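Local coordinates for calcium uptake protein 3, mitochondrial (Homo sapiens, PDB 6AGI), which senses calcium in the mitochondrial matrix through its EF-hands and, as a disulfide-linked heterodimer with MICU1, regulates the mitochondrial calcium uniporter channel, at residues A66-V71 with L213-G218; M121-E126 with K222-F227. All coordinates share one frame; numbering follows the deposited sequence.

Interaction 1 (A66-V71 with L213-G218); sequences AETPPV and LVHFFG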
loop_
_atom_site.group_PDB
_atom_site.type_symbol
_atom_site.label_atom_id
_atom_site.label_comp_id
_atom_site.label_asym_id
_atom_site.label_seq_id
_atom_site.Cartn_x
_atom_site.Cartn_y
_atom_site.Cartn_z
ATOM N N ALA B 66 5.828 38.994 3.193
ATOM C CA ALA B 66 4.828 39.897 2.619
ATOM C C ALA B 66 4.618 39.724 1.113
ATOM O O ALA B 66 3.531 40.029 0.610
ATOM C CB ALA B 66 5.222 41.344 2.915
ATOM N N GLU B 67 5.617 39.217 0.391
ATOM C CA GLU B 67 5.458 38.927 -1.031
ATOM C C GLU B 67 4.512 37.766 -1.358
ATOM O O GLU B 67 3.812 37.830 -2.375
ATOM C CB GLU B 67 6.822 38.641 -1.628
ATOM C CG GLU B 67 7.429 37.438 -0.965
ATOM C CD GLU B 67 7.180 36.166 -1.715
ATOM O OE1 GLU B 67 6.790 36.234 -2.901
ATOM O OE2 GLU B 67 7.263 35.117 -1.048
ATOM N N THR B 68 4.405 36.758 -0.487
ATOM C CA THR B 68 4.089 35.390 -0.913
ATOM C C THR B 68 2.920 35.336 -1.901
ATOM O O THR B 68 1.862 35.932 -1.644
ATOM C CB THR B 68 3.741 34.533 0.302
ATOM O OG1 THR B 68 4.754 34.715 1.291
ATOM C CG2 THR B 68 3.724 33.066 -0.092
ATOM N N PRO B 69 3.034 34.572 -2.989
ATOM C CA PRO B 69 1.936 34.511 -3.948
ATOM C C PRO B 69 0.747 33.838 -3.297
ATOM O O PRO B 69 0.919 32.910 -2.497
ATOM C CB PRO B 69 2.490 33.646 -5.094
ATOM C CG PRO B 69 3.987 33.617 -4.899
ATOM C CD PRO B 69 4.190 33.752 -3.408
ATOM N N PRO B 70 -0.464 34.284 -3.598
ATOM C CA PRO B 70 -1.647 33.582 -3.102
ATOM C C PRO B 70 -1.748 32.209 -3.753
ATOM O O PRO B 70 -1.036 31.877 -4.709
ATOM C CB PRO B 70 -2.815 34.487 -3.497
ATOM C CG PRO B 70 -2.276 35.415 -4.535
ATOM C CD PRO B 70 -0.788 35.421 -4.476
ATOM N N VAL B 71 -2.671 31.405 -3.223
ATOM C CA VAL B 71 -2.738 30.019 -3.655
ATOM C C VAL B 71 -3.037 29.927 -5.148
ATOM O O VAL B 71 -2.537 29.032 -5.847
ATOM C CB VAL B 71 -3.762 29.264 -2.789
ATOM C CG1 VAL B 71 -5.164 29.729 -3.111
ATOM C CG2 VAL B 71 -3.623 27.769 -2.974
ATOM N N LEU B 213 1.924 28.801 5.170
ATOM C CA LEU B 213 0.816 29.331 5.951
ATOM C C LEU B 213 0.196 30.572 5.283
ATOM O O LEU B 213 -1.034 30.679 5.159
ATOM C CB LEU B 213 1.343 29.638 7.344
ATOM C CG LEU B 213 0.601 29.203 8.587
ATOM C CD1 LEU B 213 0.267 27.741 8.508
ATOM C CD2 LEU B 213 1.510 29.497 9.784
ATOM N N VAL B 214 1.037 31.504 4.815
ATOM C CA VAL B 214 0.553 32.702 4.124
ATOM C C VAL B 214 0.053 32.366 2.716
ATOM O O VAL B 214 -0.964 32.904 2.246
ATOM C CB VAL B 214 1.665 33.768 4.100
ATOM C CG1 VAL B 214 1.220 34.985 3.342
ATOM C CG2 VAL B 214 1.982 34.178 5.525
ATOM N N HIS B 215 0.756 31.479 2.022
ATOM C CA HIS B 215 0.327 31.081 0.695
ATOM C C HIS B 215 -1.071 30.469 0.739
ATOM O O HIS B 215 -1.896 30.737 -0.142
ATOM C CB HIS B 215 1.342 30.097 0.117
ATOM C CG HIS B 215 0.955 29.541 -1.218
ATOM N ND1 HIS B 215 1.147 30.229 -2.392
ATOM C CD2 HIS B 215 0.394 28.362 -1.567
ATOM C CE1 HIS B 215 0.723 29.500 -3.407
ATOM N NE2 HIS B 215 0.255 28.362 -2.934
ATOM N N PHE B 216 -1.359 29.659 1.775
ATOM C CA PHE B 216 -2.625 28.926 1.896
ATOM C C PHE B 216 -3.745 29.801 2.430
ATOM O O PHE B 216 -4.844 29.822 1.863
ATOM C CB PHE B 216 -2.455 27.713 2.812
ATOM C CG PHE B 216 -1.781 26.546 2.151
ATOM C CD1 PHE B 216 -1.835 26.380 0.771
ATOM C CD2 PHE B 216 -1.087 25.621 2.900
ATOM C CE1 PHE B 216 -1.214 25.289 0.157
ATOM C CE2 PHE B 216 -0.458 24.543 2.297
ATOM C CZ PHE B 216 -0.529 24.370 0.922
ATOM N N PHE B 217 -3.502 30.504 3.542
ATOM C CA PHE B 217 -4.567 31.215 4.242
ATOM C C PHE B 217 -4.374 32.725 4.265
ATOM O O PHE B 217 -5.022 33.406 5.068
ATOM C CB PHE B 217 -4.699 30.690 5.663
ATOM C CG PHE B 217 -4.571 29.208 5.752
ATOM C CD1 PHE B 217 -5.618 28.384 5.356
ATOM C CD2 PHE B 217 -3.402 28.626 6.206
ATOM C CE1 PHE B 217 -5.503 27.010 5.421
ATOM C CE2 PHE B 217 -3.287 27.259 6.261
ATOM C CZ PHE B 217 -4.344 26.452 5.862
ATOM N N GLY B 218 -3.495 33.271 3.428
ATOM C CA GLY B 218 -3.371 34.707 3.341
ATOM C C GLY B 218 -2.594 35.306 4.493
ATOM O O GLY B 218 -2.166 34.629 5.434
#

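Interaction 2 (M121-E126 with K222-F227); sequences MVDKKE and KAELNF. With CA (calcium ion), chain F.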
loop_
_atom_site.group_PDB
_atom_site.type_symbol
_atom_site.label_atom_id
_atom_site.label_comp_id
_atom_site.label_asym_id
_atom_site.label_seq_id
_atom_site.Cartn_x
_atom_site.Cartn_y
_atom_site.Cartn_z
ATOM N N MET B 121 -13.641 22.692 3.560
ATOM C CA MET B 121 -12.515 23.604 3.472
ATOM C C MET B 121 -11.587 23.265 4.633
ATOM O O MET B 121 -11.966 22.546 5.559
ATOM C CB MET B 121 -12.909 25.117 3.503
ATOM C CG MET B 121 -14.121 25.607 2.661
ATOM S SD MET B 121 -13.868 25.409 0.863
ATOM C CE MET B 121 -13.686 27.100 0.283
ATOM N N VAL B 122 -10.365 23.783 4.579
ATOM C CA VAL B 122 -9.382 23.583 5.633
ATOM C C VAL B 122 -8.991 24.969 6.133
ATOM O O VAL B 122 -8.471 25.791 5.371
ATOM C CB VAL B 122 -8.166 22.770 5.161
ATOM C CG1 VAL B 122 -7.076 22.774 6.200
ATOM C CG2 VAL B 122 -8.574 21.342 4.935
ATOM N N ASP B 123 -9.345 25.255 7.387
ATOM C CA ASP B 123 -8.937 26.454 8.112
ATOM C C ASP B 123 -7.426 26.486 8.278
ATOM O O ASP B 123 -6.744 25.462 8.212
ATOM C CB ASP B 123 -9.538 26.464 9.517
ATOM C CG ASP B 123 -11.007 26.123 9.532
ATOM O OD1 ASP B 123 -11.605 25.975 8.442
ATOM O OD2 ASP B 123 -11.542 25.940 10.646
ATOM N N LYS B 124 -6.906 27.680 8.550
ATOM C CA LYS B 124 -5.558 27.776 9.100
ATOM C C LYS B 124 -5.436 26.979 10.397
ATOM O O LYS B 124 -4.369 26.437 10.697
ATOM C CB LYS B 124 -5.188 29.243 9.340
ATOM C CG LYS B 124 -3.738 29.493 9.766
ATOM C CD LYS B 124 -3.517 30.998 9.855
ATOM C CE LYS B 124 -2.249 31.411 10.585
ATOM N NZ LYS B 124 -2.118 32.901 10.456
ATOM N N LYS B 125 -6.517 26.893 11.178
ATOM C CA LYS B 125 -6.438 26.301 12.508
ATOM C C LYS B 125 -6.466 24.781 12.423
ATOM O O LYS B 125 -5.660 24.097 13.086
ATOM C CB LYS B 125 -7.604 26.837 13.355
ATOM C CG LYS B 125 -7.766 26.251 14.749
ATOM C CD LYS B 125 -9.200 25.762 14.980
ATOM C CE LYS B 125 -9.389 24.296 14.633
ATOM N NZ LYS B 125 -10.828 23.940 14.402
ATOM N N GLU B 126 -7.290 24.257 11.502
ATOM C CA GLU B 126 -7.186 22.856 11.099
ATOM C C GLU B 126 -5.778 22.510 10.632
ATOM O O GLU B 126 -5.176 21.534 11.093
ATOM C CB GLU B 126 -8.184 22.539 9.989
ATOM C CG GLU B 126 -9.529 22.118 10.495
ATOM C CD GLU B 126 -10.549 22.002 9.388
ATOM O OE1 GLU B 126 -10.507 22.808 8.445
ATOM O OE2 GLU B 126 -11.378 21.071 9.447
ATOM N N LYS B 222 -7.259 34.178 7.329
ATOM C CA LYS B 222 -8.688 33.920 7.307
ATOM C C LYS B 222 -9.177 33.281 6.011
ATOM O O LYS B 222 -10.377 33.009 5.894
ATOM C CB LYS B 222 -9.464 35.223 7.578
ATOM C CG LYS B 222 -9.141 35.887 8.923
ATOM C CD LYS B 222 -9.708 35.073 10.089
ATOM C CE LYS B 222 -9.394 35.707 11.448
ATOM N NZ LYS B 222 -10.020 34.963 12.581
ATOM N N ALA B 223 -8.301 33.031 5.037
ATOM C CA ALA B 223 -8.717 32.325 3.832
ATOM C C ALA B 223 -8.808 30.823 4.099
ATOM O O ALA B 223 -8.145 30.289 4.997
ATOM C CB ALA B 223 -7.745 32.590 2.683
ATOM N N GLU B 224 -9.571 30.120 3.252
ATOM C CA GLU B 224 -9.741 28.685 3.428
ATOM C C GLU B 224 -9.446 27.940 2.136
ATOM O O GLU B 224 -9.494 28.505 1.039
ATOM C CB GLU B 224 -11.162 28.327 3.901
ATOM C CG GLU B 224 -11.594 28.948 5.221
ATOM C CD GLU B 224 -12.787 29.877 5.040
ATOM O OE1 GLU B 224 -13.460 29.784 3.980
ATOM O OE2 GLU B 224 -13.052 30.693 5.956
ATOM N N LEU B 225 -9.119 26.648 2.304
ATOM C CA LEU B 225 -8.602 25.777 1.253
ATOM C C LEU B 225 -9.628 24.703 0.921
ATOM O O LEU B 225 -10.006 23.917 1.797
ATOM C CB LEU B 225 -7.306 25.116 1.697
ATOM C CG LEU B 225 -5.961 25.759 1.410
ATOM C CD1 LEU B 225 -4.888 24.750 1.827
ATOM C CD2 LEU B 225 -5.846 26.077 -0.068
ATOM N N ASN B 226 -10.074 24.661 -0.333
ATOM C CA ASN B 226 -10.949 23.586 -0.785
ATOM C C ASN B 226 -10.095 22.428 -1.318
ATOM O O ASN B 226 -8.869 22.531 -1.435
ATOM C CB ASN B 226 -11.925 24.097 -1.847
ATOM C CG ASN B 226 -11.226 24.493 -3.154
ATOM O OD1 ASN B 226 -9.998 24.554 -3.235
ATOM N ND2 ASN B 226 -12.015 24.801 -4.165
ATOM N N PHE B 227 -10.748 21.316 -1.670
ATOM C CA PHE B 227 -10.007 20.155 -2.159
ATOM C C PHE B 227 -9.244 20.461 -3.447
ATOM O O PHE B 227 -8.147 19.934 -3.677
ATOM C CB PHE B 227 -10.956 18.992 -2.410
ATOM C CG PHE B 227 -10.273 17.801 -2.969
ATOM C CD1 PHE B 227 -9.078 17.337 -2.419
ATOM C CD2 PHE B 227 -10.793 17.175 -4.098
ATOM C CE1 PHE B 227 -8.432 16.230 -2.974
ATOM C CE2 PHE B 227 -10.161 16.077 -4.662
ATOM C CZ PHE B 227 -8.983 15.598 -4.105
HETATM CA CA CA F . -12.918 22.787 7.888
HETATM O O HOH W 1 -8.013 30.068 7.570
#

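Interaction 1 (A66-V71 with L213-G218)
His-215 meets the loop 66-71 with both the edge and the face of its imidazole ring. At the edge, ND1 donates a hydrogen bond to Pro-69 O at 2.7 Å. The bond is bent, 137° at the hydrogen; the donor lies above the carbonyl plane, and the oxygen is tilted from the ring plane. Over one face sits the CA of Val-71, 3.8 Å from the ring centroid and offset toward the rim, a CH-pi contact. With CG anti to the backbone N (chi1 176°), the ring reaches Pro-69 O and Val-71. A short helix, 211-217, thus packs its side against the loop carrying Pro-69 and Pro-70, which runs between helices 58-66 and 78-81. A leucine in place of His-215 would probably leave the Pro-69 carbonyl without its donor and the loop less firmly fixed against the helix. Val-71 crosses the imidazole at about a right angle, with CG2 3.9 Å from His-215 NE2; the same methyl reaches the edge of the Phe-216 ring. At the other end, Thr-68 CG2 lies 3.8 Å from His-215 CB, and Thr-68 CB is 4.0 Å from Val-214 CG1, while Thr-68 OG1 turns to a hydrogen bond with Leu-65 O.

Interaction 2 (M121-E126 with K222-F227)
Met-121 turns its CG anti to the carbonyl carbon (chi1 -44°), and further bends at chi2 and chi3 bring SD to 3.6 Å from Asn-226 CB, the two side chains crossing at a slant. Glu-224 CB lies 3.7 Å from Met-121 CB, the backbones having brought the two together. Next to them along the chain, the backbones form a single bridge, an antiparallel hydrogen-bonded pair of Val-122 with Leu-225. Val-122 N donates to Leu-225 O at 2.8 Å, and Leu-225 N returns a longer bond to Val-122 O of 3.2 Å. Val-122 CB and Leu-225 CB lie 4.3 Å apart, Val-122 then reaching Phe-111 and Phe-114 of helix 104-114, and Leu-225 reaching Phe-216. One water extends the link, accepting from Lys-124 N and donating to Ala-223 O.

The 121-126 segment also serves the calcium ion. Met-121 supplies its backbone oxygen at 2.5 Å, and Glu-126, its chain extended beyond CG, offers both carboxylate oxygens. Glu-126 OE1 is also gripped by Asp-123 N through the anti lone pair, which helps hold the carboxylate in its rotation, while OE2 receives Thr-116 OG1. Asp-115, Asp-117 and Asn-119 complete the coordination. Asn-226 OD1 accepts from Asp-229 N and so caps helix 227-250. EF-hand 1 is the calcium-binding member here; a bridge from the eighth loop position, Val-122 counting from Asp-115, is how EF-hand loops pair, and helix 211-217, its following loop and helix 227-250 probably serve as the partner half.

Centred about 12 Å apart, the two contacts interleave along the chain: 66-71, 121-126, 213-218, then 222-227. Helix 211-217 belongs to interaction 1, and the loop that follows it, leading to helix 227-250, belongs to interaction 2, so this one helix-loop unit meets both loop 66-71 and EF-hand 1. Direct packing joins them: the ring of Phe-217 lies against the backbones of Val-122 and Ala-223, with CE1 3.2 Å from Val-122 O, and the side chain of Lys-124 touches both Leu-213 and Phe-217. Helix 211-217 and the loop after it thereby join EF-hand 1 to the 66-71 loop in one part of the fold.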